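Local coordinates for putative ABC-transporter ATP-binding protein (Alicyclobacillus acidocaldarius, PDB 1Z47), which probably binds and hydrolyses ATP as the ATPase subunit of a putative sulfate ABC transporter, at residues R254-N258 with G259-V263; V282-P286 with K287-L291; Q292-E296 with R297-A301. All coordinates share one frame; numbering follows the deposited sequence.

Interaction 1: residues R254-N258 with G259-V263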
ATOM      1  N   ARG B 254       4.766  10.674  27.458  1.00 26.48           N
ATOM      2  CA  ARG B 254       5.745  10.719  28.538  1.00 32.34           C
ATOM      3  C   ARG B 254       5.440  12.002  29.267  1.00 30.11           C
ATOM      4  O   ARG B 254       4.931  12.952  28.672  1.00 32.44           O
ATOM      5  CB  ARG B 254       7.212  10.764  28.027  1.00 33.68           C
ATOM      6  CG  ARG B 254       7.739   9.472  27.413  1.00 32.90           C
ATOM      7  CD  ARG B 254       7.905   8.343  28.386  1.00 32.45           C
ATOM      8  NE  ARG B 254       8.511   7.171  27.751  1.00 32.96           N
ATOM      9  CZ  ARG B 254       7.832   6.179  27.156  1.00 33.60           C
ATOM     10  NH1 ARG B 254       6.506   6.196  27.097  1.00 31.59           N
ATOM     11  NH2 ARG B 254       8.487   5.147  26.644  1.00 36.39           N
ATOM     12  N   ALA B 255       5.720  12.027  30.570  1.00 34.22           N
ATOM     13  CA  ALA B 255       5.488  13.234  31.365  1.00 32.58           C
ATOM     14  C   ALA B 255       6.860  13.871  31.542  1.00 31.61           C
ATOM     15  O   ALA B 255       7.847  13.170  31.745  1.00 34.44           O
ATOM     16  CB  ALA B 255       4.890  12.877  32.751  1.00 30.29           C
ATOM     17  N   VAL B 256       6.922  15.186  31.474  1.00 28.53           N
ATOM     18  CA  VAL B 256       8.192  15.872  31.625  1.00 32.89           C
ATOM     19  C   VAL B 256       8.576  16.048  33.104  1.00 36.16           C
ATOM     20  O   VAL B 256       7.748  16.464  33.910  1.00 31.55           O
ATOM     21  CB  VAL B 256       8.108  17.259  30.997  1.00 30.27           C
ATOM     22  CG1 VAL B 256       9.417  17.991  31.175  1.00 31.60           C
ATOM     23  CG2 VAL B 256       7.706  17.132  29.536  1.00 33.52           C
ATOM     24  N   GLN B 257       9.814  15.704  33.459  1.00 34.43           N
ATOM     25  CA  GLN B 257      10.296  15.902  34.830  1.00 34.66           C
ATOM     26  C   GLN B 257      11.790  16.228  34.715  1.00 34.69           C
ATOM     27  O   GLN B 257      12.521  15.564  33.967  1.00 35.23           O
ATOM     28  CB  GLN B 257      10.056  14.648  35.678  1.00 34.78           C
ATOM     29  CG  GLN B 257      10.129  14.909  37.191  1.00 44.15           C
ATOM     30  CD  GLN B 257       9.658  13.707  38.012  1.00 46.30           C
ATOM     31  OE1 GLN B 257       9.429  12.638  37.462  1.00 46.04           O
ATOM     32  NE2 GLN B 257       9.522  13.884  39.324  1.00 40.87           N
ATOM     33  N   ASN B 258      12.223  17.274  35.415  1.00 37.89           N
ATOM     34  CA  ASN B 258      13.617  17.728  35.375  1.00 35.71           C
ATOM     35  C   ASN B 258      14.032  18.076  33.943  1.00 36.93           C
ATOM     36  O   ASN B 258      15.160  17.768  33.517  1.00 28.80           O
ATOM     37  CB  ASN B 258      14.542  16.640  35.943  1.00 39.14           C
ATOM     38  CG  ASN B 258      14.126  16.200  37.323  1.00 42.36           C
ATOM     39  OD1 ASN B 258      13.838  17.033  38.186  1.00 45.48           O
ATOM     40  ND2 ASN B 258      14.085  14.879  37.548  1.00 47.09           N
ATOM     41  N   GLY B 259      13.105  18.706  33.209  1.00 31.79           N
ATOM     42  CA  GLY B 259      13.344  19.107  31.826  1.00 36.11           C
ATOM     43  C   GLY B 259      13.644  18.002  30.807  1.00 34.34           C
ATOM     44  O   GLY B 259      14.275  18.254  29.784  1.00 36.68           O
ATOM     45  N   ARG B 260      13.190  16.785  31.072  1.00 36.96           N
ATOM     46  CA  ARG B 260      13.449  15.665  30.174  1.00 37.00           C
ATOM     47  C   ARG B 260      12.397  14.567  30.279  1.00 38.04           C
ATOM     48  O   ARG B 260      11.567  14.579  31.198  1.00 34.79           O
ATOM     49  CB  ARG B 260      14.826  15.060  30.511  1.00 39.38           C
ATOM     50  CG  ARG B 260      14.918  14.448  31.901  1.00 39.47           C
ATOM     51  CD  ARG B 260      16.377  14.253  32.367  1.00 52.24           C
ATOM     52  NE  ARG B 260      16.435  13.534  33.646  1.00 53.38           N
ATOM     53  CZ  ARG B 260      16.863  14.062  34.790  1.00 57.30           C
ATOM     54  NH1 ARG B 260      17.293  15.316  34.827  1.00 55.54           N
ATOM     55  NH2 ARG B 260      16.821  13.348  35.910  1.00 59.15           N
ATOM     56  N   ILE B 261      12.407  13.644  29.314  1.00 31.90           N
ATOM     57  CA  ILE B 261      11.531  12.496  29.385  1.00 30.78           C
ATOM     58  C   ILE B 261      12.441  11.278  29.271  1.00 36.35           C
ATOM     59  O   ILE B 261      13.545  11.372  28.730  1.00 35.00           O
ATOM     60  CB  ILE B 261      10.465  12.478  28.267  1.00 35.11           C
ATOM     61  CG1 ILE B 261      11.128  12.589  26.887  1.00 36.06           C
ATOM     62  CG2 ILE B 261       9.467  13.604  28.508  1.00 27.52           C
ATOM     63  CD1 ILE B 261      10.149  12.331  25.722  1.00 33.72           C
ATOM     64  N   GLU B 262      11.989  10.149  29.795  1.00 32.02           N
ATOM     65  CA  GLU B 262      12.781   8.923  29.768  1.00 42.44           C
ATOM     66  C   GLU B 262      12.315   7.974  28.668  1.00 42.10           C
ATOM     67  O   GLU B 262      11.198   7.461  28.719  1.00 38.64           O
ATOM     68  CB  GLU B 262      12.696   8.213  31.120  1.00 42.99           C
ATOM     69  CG  GLU B 262      11.976   9.026  32.206  1.00 53.91           C
ATOM     70  CD  GLU B 262      10.439   8.993  32.087  1.00 53.65           C
ATOM     71  OE1 GLU B 262       9.883   9.527  31.095  1.00 46.84           O
ATOM     72  OE2 GLU B 262       9.792   8.424  33.000  1.00 52.94           O
ATOM     73  N   VAL B 263      13.186   7.739  27.694  1.00 41.20           N
ATOM     74  CA  VAL B 263      12.875   6.853  26.582  1.00 42.98           C
ATOM     75  C   VAL B 263      13.962   5.787  26.465  1.00 44.61           C
ATOM     76  O   VAL B 263      15.112   6.086  26.136  1.00 44.68           O
ATOM     77  CB  VAL B 263      12.766   7.663  25.255  1.00 39.76           C
ATOM     78  CG1 VAL B 263      12.328   6.780  24.128  1.00 38.20           C
ATOM     79  CG2 VAL B 263      11.787   8.819  25.430  1.00 44.91           C
TER
HETATM   80  O   HOH W   1       6.805   9.469  31.603  1.00 34.73           O
HETATM   81  O   HOH W   2      10.188  12.153  33.026  1.00 40.95           O
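The guanidinium of Arg-260 carries Asn-258 CB over one face, with NH1 3.3 Å from that carbon, and the Asn-258 amide is turned 34° from the guanidinium plane. The guanidinium of Arg-254 is met at its edge instead: NE donates to Glu-262 O at 2.9 Å, the oxygen lying close to the guanidinium plane. Arg-254 reaches it by a bend at chi2 (-68°), while NH1 forms a salt bridge with Glu-323. The carboxylate of Glu-262 stands nearly perpendicular to this guanidinium, and its OE1 takes a hydrogen bond from a water that accepts from Ala-255 N. A second water donates to Ala-255 O and, weakly, to Arg-260 O. Ile-261 crosses the Arg-254 chain at about a right angle, CG2 lying 3.7 Å from Arg-254 CB and 4.1 Å from Val-256 CG2. Gln-257 N gives Arg-260 O a nearly straight bond of 3.1 Å; Arg-260 N returns one of 3.2 Å to Gln-257 O. Asn-258 and Gly-259, both with positive phi, fill the corners, their nitrogens bound by the Glu-276 carboxylate. A type I' turn with a single antiparallel bridge makes this a short beta hairpin; beyond it strand 250-255 pairs with 279-284 and 260-262 with 267-269.

Interaction 2: residues V282-P286 with K287-L291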
ATOM      1  N   VAL B 282       6.122  11.428  22.341  1.00 31.90           N
ATOM      2  CA  VAL B 282       7.460  11.248  21.804  1.00 36.17           C
ATOM      3  C   VAL B 282       7.201  10.458  20.512  1.00 32.87           C
ATOM      4  O   VAL B 282       6.460   9.467  20.527  1.00 33.14           O
ATOM      5  CB  VAL B 282       8.339  10.398  22.724  1.00 36.53           C
ATOM      6  CG1 VAL B 282       9.804  10.556  22.335  1.00 41.04           C
ATOM      7  CG2 VAL B 282       8.095  10.783  24.145  1.00 48.49           C
ATOM      8  N   VAL B 283       7.778  10.912  19.407  1.00 34.71           N
ATOM      9  CA  VAL B 283       7.611  10.216  18.127  1.00 37.03           C
ATOM     10  C   VAL B 283       8.981   9.708  17.665  1.00 34.49           C
ATOM     11  O   VAL B 283       9.912  10.488  17.491  1.00 35.04           O
ATOM     12  CB  VAL B 283       6.989  11.164  17.074  1.00 33.08           C
ATOM     13  CG1 VAL B 283       6.765  10.429  15.744  1.00 35.33           C
ATOM     14  CG2 VAL B 283       5.650  11.665  17.580  1.00 30.03           C
ATOM     15  N   VAL B 284       9.101   8.399  17.492  1.00 35.47           N
ATOM     16  CA  VAL B 284      10.367   7.805  17.067  1.00 37.28           C
ATOM     17  C   VAL B 284      10.116   6.846  15.914  1.00 35.34           C
ATOM     18  O   VAL B 284       9.345   5.893  16.045  1.00 33.15           O
ATOM     19  CB  VAL B 284      11.048   7.032  18.256  1.00 37.63           C
ATOM     20  CG1 VAL B 284      12.367   6.389  17.802  1.00 33.25           C
ATOM     21  CG2 VAL B 284      11.263   7.990  19.448  1.00 36.44           C
ATOM     22  N   ARG B 285      10.757   7.110  14.774  1.00 35.80           N
ATOM     23  CA  ARG B 285      10.585   6.251  13.609  1.00 35.00           C
ATOM     24  C   ARG B 285      11.287   4.911  13.780  1.00 32.39           C
ATOM     25  O   ARG B 285      12.376   4.846  14.327  1.00 34.75           O
ATOM     26  CB  ARG B 285      11.044   6.997  12.347  1.00 39.15           C
ATOM     27  CG  ARG B 285      10.182   8.246  12.087  1.00 38.88           C
ATOM     28  CD  ARG B 285      10.288   8.741  10.654  1.00 39.25           C
ATOM     29  NE  ARG B 285       9.719  10.064  10.466  1.00 35.96           N
ATOM     30  CZ  ARG B 285       8.431  10.313  10.287  1.00 36.85           C
ATOM     31  NH1 ARG B 285       7.554   9.320  10.272  1.00 37.73           N
ATOM     32  NH2 ARG B 285       8.026  11.558  10.105  1.00 38.09           N
ATOM     33  N   PRO B 286      10.658   3.819  13.328  1.00 31.21           N
ATOM     34  CA  PRO B 286      11.230   2.468  13.456  1.00 31.97           C
ATOM     35  C   PRO B 286      12.703   2.320  13.048  1.00 39.96           C
ATOM     36  O   PRO B 286      13.453   1.565  13.669  1.00 41.52           O
ATOM     37  CB  PRO B 286      10.308   1.618  12.592  1.00 33.32           C
ATOM     38  CG  PRO B 286       8.963   2.286  12.781  1.00 36.48           C
ATOM     39  CD  PRO B 286       9.351   3.770  12.648  1.00 33.89           C
ATOM     40  N   LYS B 287      13.099   3.030  12.001  1.00 40.33           N
ATOM     41  CA  LYS B 287      14.466   2.970  11.514  1.00 45.24           C
ATOM     42  C   LYS B 287      15.436   3.695  12.459  1.00 48.16           C
ATOM     43  O   LYS B 287      16.638   3.432  12.432  1.00 45.84           O
ATOM     44  CB  LYS B 287      14.556   3.600  10.113  1.00 42.72           C
ATOM     45  CG  LYS B 287      14.427   5.126  10.073  1.00 41.51           C
ATOM     46  CD  LYS B 287      14.519   5.632   8.632  1.00 45.44           C
ATOM     47  CE  LYS B 287      14.785   7.136   8.532  1.00 46.96           C
ATOM     48  NZ  LYS B 287      13.717   7.962   9.164  1.00 53.81           N
ATOM     49  N   ASP B 288      14.914   4.592  13.295  1.00 48.97           N
ATOM     50  CA  ASP B 288      15.749   5.367  14.217  1.00 48.53           C
ATOM     51  C   ASP B 288      16.003   4.769  15.585  1.00 49.37           C
ATOM     52  O   ASP B 288      16.305   5.495  16.529  1.00 54.61           O
ATOM     53  CB  ASP B 288      15.164   6.761  14.408  1.00 49.07           C
ATOM     54  CG  ASP B 288      15.107   7.539  13.130  1.00 47.27           C
ATOM     55  OD1 ASP B 288      16.041   7.382  12.313  1.00 52.18           O
ATOM     56  OD2 ASP B 288      14.139   8.315  12.941  1.00 43.78           O
ATOM     57  N   VAL B 289      15.887   3.455  15.697  1.00 51.04           N
ATOM     58  CA  VAL B 289      16.117   2.765  16.954  1.00 51.62           C
ATOM     59  C   VAL B 289      17.075   1.597  16.694  1.00 57.17           C
ATOM     60  O   VAL B 289      16.848   0.803  15.779  1.00 58.20           O
ATOM     61  CB  VAL B 289      14.792   2.228  17.521  1.00 52.44           C
ATOM     62  CG1 VAL B 289      15.033   1.525  18.847  1.00 50.05           C
ATOM     63  CG2 VAL B 289      13.790   3.394  17.685  1.00 44.02           C
ATOM     64  N   GLU B 290      18.142   1.498  17.489  1.00 58.58           N
ATOM     65  CA  GLU B 290      19.127   0.425  17.320  1.00 55.35           C
ATOM     66  C   GLU B 290      19.067  -0.597  18.445  1.00 57.23           C
ATOM     67  O   GLU B 290      18.918  -0.241  19.612  1.00 60.56           O
ATOM     68  CB  GLU B 290      20.522   1.030  17.231  1.00 60.19           C
ATOM     69  CG  GLU B 290      20.545   2.305  16.409  1.00 63.51           C
ATOM     70  CD  GLU B 290      21.947   2.852  16.204  1.00 68.93           C
ATOM     71  OE1 GLU B 290      22.664   2.353  15.308  1.00 71.23           O
ATOM     72  OE2 GLU B 290      22.332   3.781  16.943  1.00 71.78           O
ATOM     73  N   LEU B 291      19.181  -1.874  18.093  1.00 58.20           N
ATOM     74  CA  LEU B 291      19.122  -2.940  19.078  1.00 60.92           C
ATOM     75  C   LEU B 291      20.466  -3.624  19.294  1.00 65.58           C
ATOM     76  O   LEU B 291      21.222  -3.858  18.351  1.00 66.89           O
ATOM     77  CB  LEU B 291      18.080  -3.966  18.656  1.00 61.58           C
ATOM     78  CG  LEU B 291      16.769  -3.315  18.206  1.00 60.35           C
ATOM     79  CD1 LEU B 291      15.788  -4.390  17.806  1.00 61.18           C
ATOM     80  CD2 LEU B 291      16.213  -2.452  19.321  1.00 61.50           C
TER
HETATM   81  O   HOH W   3      12.637   8.900  14.911  1.00 34.07           O
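Val-284 and Val-289 meet across the bend through single methyls, CG1 of Val-284 lying 3.3 Å from CG2 of Val-289, tighter than ordinary van der Waals contact. The two side chains cross at about a right angle. Beside them, Asp-288 N donates to Arg-285 O at 2.8 Å, approaching from well above the carbonyl plane. Asp-288 and Arg-285 run side by side, pointing the same way, and OD2 of the aspartate comes within 3.4 Å of Arg-285 CB. The same OD2 accepts from a water at 2.5 Å, and that water accepts in turn from Arg-285 N, giving the aspartate a second, water-mediated hold on the residue.

Farther out, Lys-287 folds back by a turn at chi4 (-61°), which brings NZ to 3.8 Å from Asp-288 OD2, a long salt bridge; NZ also hydrogen-bonds to Tyr-234 OH. The Arg-285 chain extends past this group to the carbonyl oxygens of Ile-246, Glu-248 and Tyr-234, and makes a cation-pi contact with Tyr-234. These partners fix the arginine's far end, while Trp-325 and Val-327 of strand 324-330 cover Val-284 and Val-289 respectively. The bend is a type I beta turn, Arg-285 to Asp-288, with Pro-286 and Lys-287 at its corners, that passes the chain from strand 279-284 to strand 289-293, joining two antiparallel sheets of the C-terminal beta region.

Interaction 3: residues Q292-E296 with R297-A301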
ATOM      1  N   GLN B 292      20.746  -3.945  20.550  1.00 67.63           N
ATOM      2  CA  GLN B 292      21.985  -4.597  20.931  1.00 69.78           C
ATOM      3  C   GLN B 292      21.600  -5.607  21.986  1.00 71.24           C
ATOM      4  O   GLN B 292      20.810  -5.297  22.877  1.00 71.93           O
ATOM      5  CB  GLN B 292      22.957  -3.554  21.477  1.00 70.87           C
ATOM      6  CG  GLN B 292      23.196  -2.440  20.464  1.00 74.49           C
ATOM      7  CD  GLN B 292      24.105  -1.335  20.967  1.00 79.72           C
ATOM      8  OE1 GLN B 292      25.247  -1.582  21.357  1.00 83.40           O
ATOM      9  NE2 GLN B 292      23.604  -0.099  20.946  1.00 80.05           N
ATOM     10  N   PRO B 293      22.141  -6.836  21.894  1.00 72.09           N
ATOM     11  CA  PRO B 293      21.842  -7.912  22.847  1.00 72.39           C
ATOM     12  C   PRO B 293      21.992  -7.476  24.302  1.00 72.04           C
ATOM     13  O   PRO B 293      22.687  -6.502  24.598  1.00 72.49           O
ATOM     14  CB  PRO B 293      22.843  -9.007  22.457  1.00 74.20           C
ATOM     15  CG  PRO B 293      23.073  -8.749  20.987  1.00 72.63           C
ATOM     16  CD  PRO B 293      23.198  -7.252  20.954  1.00 71.37           C
ATOM     17  N   ALA B 294      21.329  -8.196  25.202  1.00 72.10           N
ATOM     18  CA  ALA B 294      21.393  -7.887  26.626  1.00 74.07           C
ATOM     19  C   ALA B 294      20.710  -8.949  27.480  1.00 75.94           C
ATOM     20  O   ALA B 294      19.958  -9.793  26.975  1.00 76.11           O
ATOM     21  CB  ALA B 294      20.760  -6.521  26.898  1.00 73.69           C
ATOM     22  N   SER B 295      20.988  -8.901  28.779  1.00 76.43           N
ATOM     23  CA  SER B 295      20.398  -9.833  29.733  1.00 77.52           C
ATOM     24  C   SER B 295      19.030  -9.285  30.146  1.00 77.08           C
ATOM     25  O   SER B 295      18.834  -8.066  30.168  1.00 76.10           O
ATOM     26  CB  SER B 295      21.295  -9.959  30.976  1.00 77.83           C
ATOM     27  OG  SER B 295      21.440  -8.707  31.640  1.00 75.28           O
ATOM     28  N   GLU B 296      18.092 -10.178  30.459  1.00 76.70           N
ATOM     29  CA  GLU B 296      16.754  -9.766  30.895  1.00 78.82           C
ATOM     30  C   GLU B 296      16.966  -8.754  32.007  1.00 78.61           C
ATOM     31  O   GLU B 296      16.378  -7.673  32.018  1.00 77.35           O
ATOM     32  CB  GLU B 296      15.974 -10.973  31.432  1.00 78.90           C
ATOM     33  CG  GLU B 296      14.712 -10.617  32.194  1.00 78.21           C
ATOM     34  CD  GLU B 296      13.896 -11.841  32.553  1.00 81.22           C
ATOM     35  OE1 GLU B 296      14.469 -12.784  33.137  1.00 82.62           O
ATOM     36  OE2 GLU B 296      12.682 -11.861  32.257  1.00 80.47           O
ATOM     37  N   ARG B 297      17.832  -9.145  32.933  1.00 80.06           N
ATOM     38  CA  ARG B 297      18.232  -8.342  34.074  1.00 81.78           C
ATOM     39  C   ARG B 297      18.160  -6.846  33.778  1.00 81.63           C
ATOM     40  O   ARG B 297      17.411  -6.105  34.416  1.00 83.03           O
ATOM     41  CB  ARG B 297      19.668  -8.722  34.450  1.00 82.91           C
ATOM     42  CG  ARG B 297      20.384  -7.750  35.373  1.00 87.71           C
ATOM     43  CD  ARG B 297      20.230  -8.141  36.830  1.00 89.36           C
ATOM     44  NE  ARG B 297      20.932  -7.206  37.703  1.00 91.57           N
ATOM     45  CZ  ARG B 297      21.061  -7.365  39.016  1.00 93.62           C
ATOM     46  NH1 ARG B 297      20.536  -8.430  39.612  1.00 93.19           N
ATOM     47  NH2 ARG B 297      21.711  -6.456  39.735  1.00 93.26           N
ATOM     48  N   GLU B 298      18.935  -6.414  32.794  1.00 79.55           N
ATOM     49  CA  GLU B 298      19.005  -5.009  32.429  1.00 80.06           C
ATOM     50  C   GLU B 298      18.385  -4.672  31.071  1.00 78.95           C
ATOM     51  O   GLU B 298      18.331  -3.502  30.688  1.00 78.45           O
ATOM     52  CB  GLU B 298      20.468  -4.598  32.427  1.00 82.23           C
ATOM     53  CG  GLU B 298      21.318  -5.582  31.644  1.00 87.41           C
ATOM     54  CD  GLU B 298      22.802  -5.351  31.810  1.00 91.15           C
ATOM     55  OE1 GLU B 298      23.583  -6.090  31.172  1.00 92.47           O
ATOM     56  OE2 GLU B 298      23.187  -4.436  32.575  1.00 93.73           O
ATOM     57  N   ALA B 299      17.926  -5.689  30.347  1.00 76.15           N
ATOM     58  CA  ALA B 299      17.337  -5.482  29.024  1.00 73.94           C
ATOM     59  C   ALA B 299      16.147  -4.527  29.062  1.00 73.99           C
ATOM     60  O   ALA B 299      15.430  -4.462  30.067  1.00 72.92           O
ATOM     61  CB  ALA B 299      16.909  -6.817  28.430  1.00 73.53           C
ATOM     62  N   HIS B 300      15.951  -3.796  27.960  1.00 72.09           N
ATOM     63  CA  HIS B 300      14.844  -2.839  27.815  1.00 68.46           C
ATOM     64  C   HIS B 300      13.601  -3.528  27.279  1.00 65.64           C
ATOM     65  O   HIS B 300      12.477  -3.217  27.685  1.00 64.29           O
ATOM     66  CB  HIS B 300      15.215  -1.727  26.840  1.00 68.14           C
ATOM     67  CG  HIS B 300      16.280  -0.806  27.337  1.00 70.03           C
ATOM     68  ND1 HIS B 300      16.976   0.040  26.501  1.00 71.27           N
ATOM     69  CD2 HIS B 300      16.740  -0.566  28.586  1.00 70.32           C
ATOM     70  CE1 HIS B 300      17.820   0.763  27.215  1.00 71.64           C
ATOM     71  NE2 HIS B 300      17.696   0.416  28.483  1.00 71.42           N
ATOM     72  N   ALA B 301      13.806  -4.467  26.360  1.00 61.04           N
ATOM     73  CA  ALA B 301      12.687  -5.165  25.766  1.00 58.82           C
ATOM     74  C   ALA B 301      12.977  -6.608  25.410  1.00 57.69           C
ATOM     75  O   ALA B 301      14.099  -7.088  25.513  1.00 57.04           O
ATOM     76  CB  ALA B 301      12.219  -4.411  24.531  1.00 60.80           C
TER
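Among the polar contacts, the side-chain one joins Ser-295 to Glu-298: OG donates a weak hydrogen bond to OE1 at 3.4 Å. Both residues have chi1 near +60° (61° for the serine, 49° for the glutamate), which turns OG and the glutamate chain toward each other, and the extended Glu-298 chain then carries its carboxylate past the hydroxyl. Glu-298 CG lies 3.1 Å from OG, and Arg-297 CB is also near it, at 3.3 Å, so the hydroxyl sits against the aliphatic stems of two successive residues.

In the backbone, Ala-299 N is shared between two acceptors, Ser-295 O and Glu-296 O. The bond from Ala-299 N to Glu-296 O is weak, at 3.0 Å. Ser-295 O also takes a weak bond from Glu-298 N. The place of this serine oxygen is less sure, because it is modelled too close to a neighbour; the bonds to it are best read as the outline of a turn, without weight on their lengths.

Apolar contact is slight: the methyls of Ala-294 and Ala-299 face each other at 4.2 Å, on the inner side of the bend.

This loop connects strand 289-293 to strand 301-308, two strands that both pair with strand 342-347 lying between them. Trp-342 of that middle strand packs against Glu-296 and Ala-299, and just beyond, His-300 and Ala-301 both face Val-343 in a classic beta bulge.

The three contacts follow one another along the C-terminal beta region. Interaction 2 is buried, interaction 1 partly so, and interaction 3 lies on the surface. Interactions 1 and 2 touch directly: Val-282 packs against Arg-254, Ile-261 and Val-263, and strands 250-255 and 279-284 are neighbours in one sheet. Interactions 2 and 3 share strand 289-293, one at its start and the other at its end, whereas interactions 1 and 3 come no nearer than about 6 Å between nearest atoms. Chemistry tracks position: tight valine packing with a water-bridged aspartate inside, paired backbone bonds with arginine side chains at the hairpin, and mostly weak bonds in the outer loop.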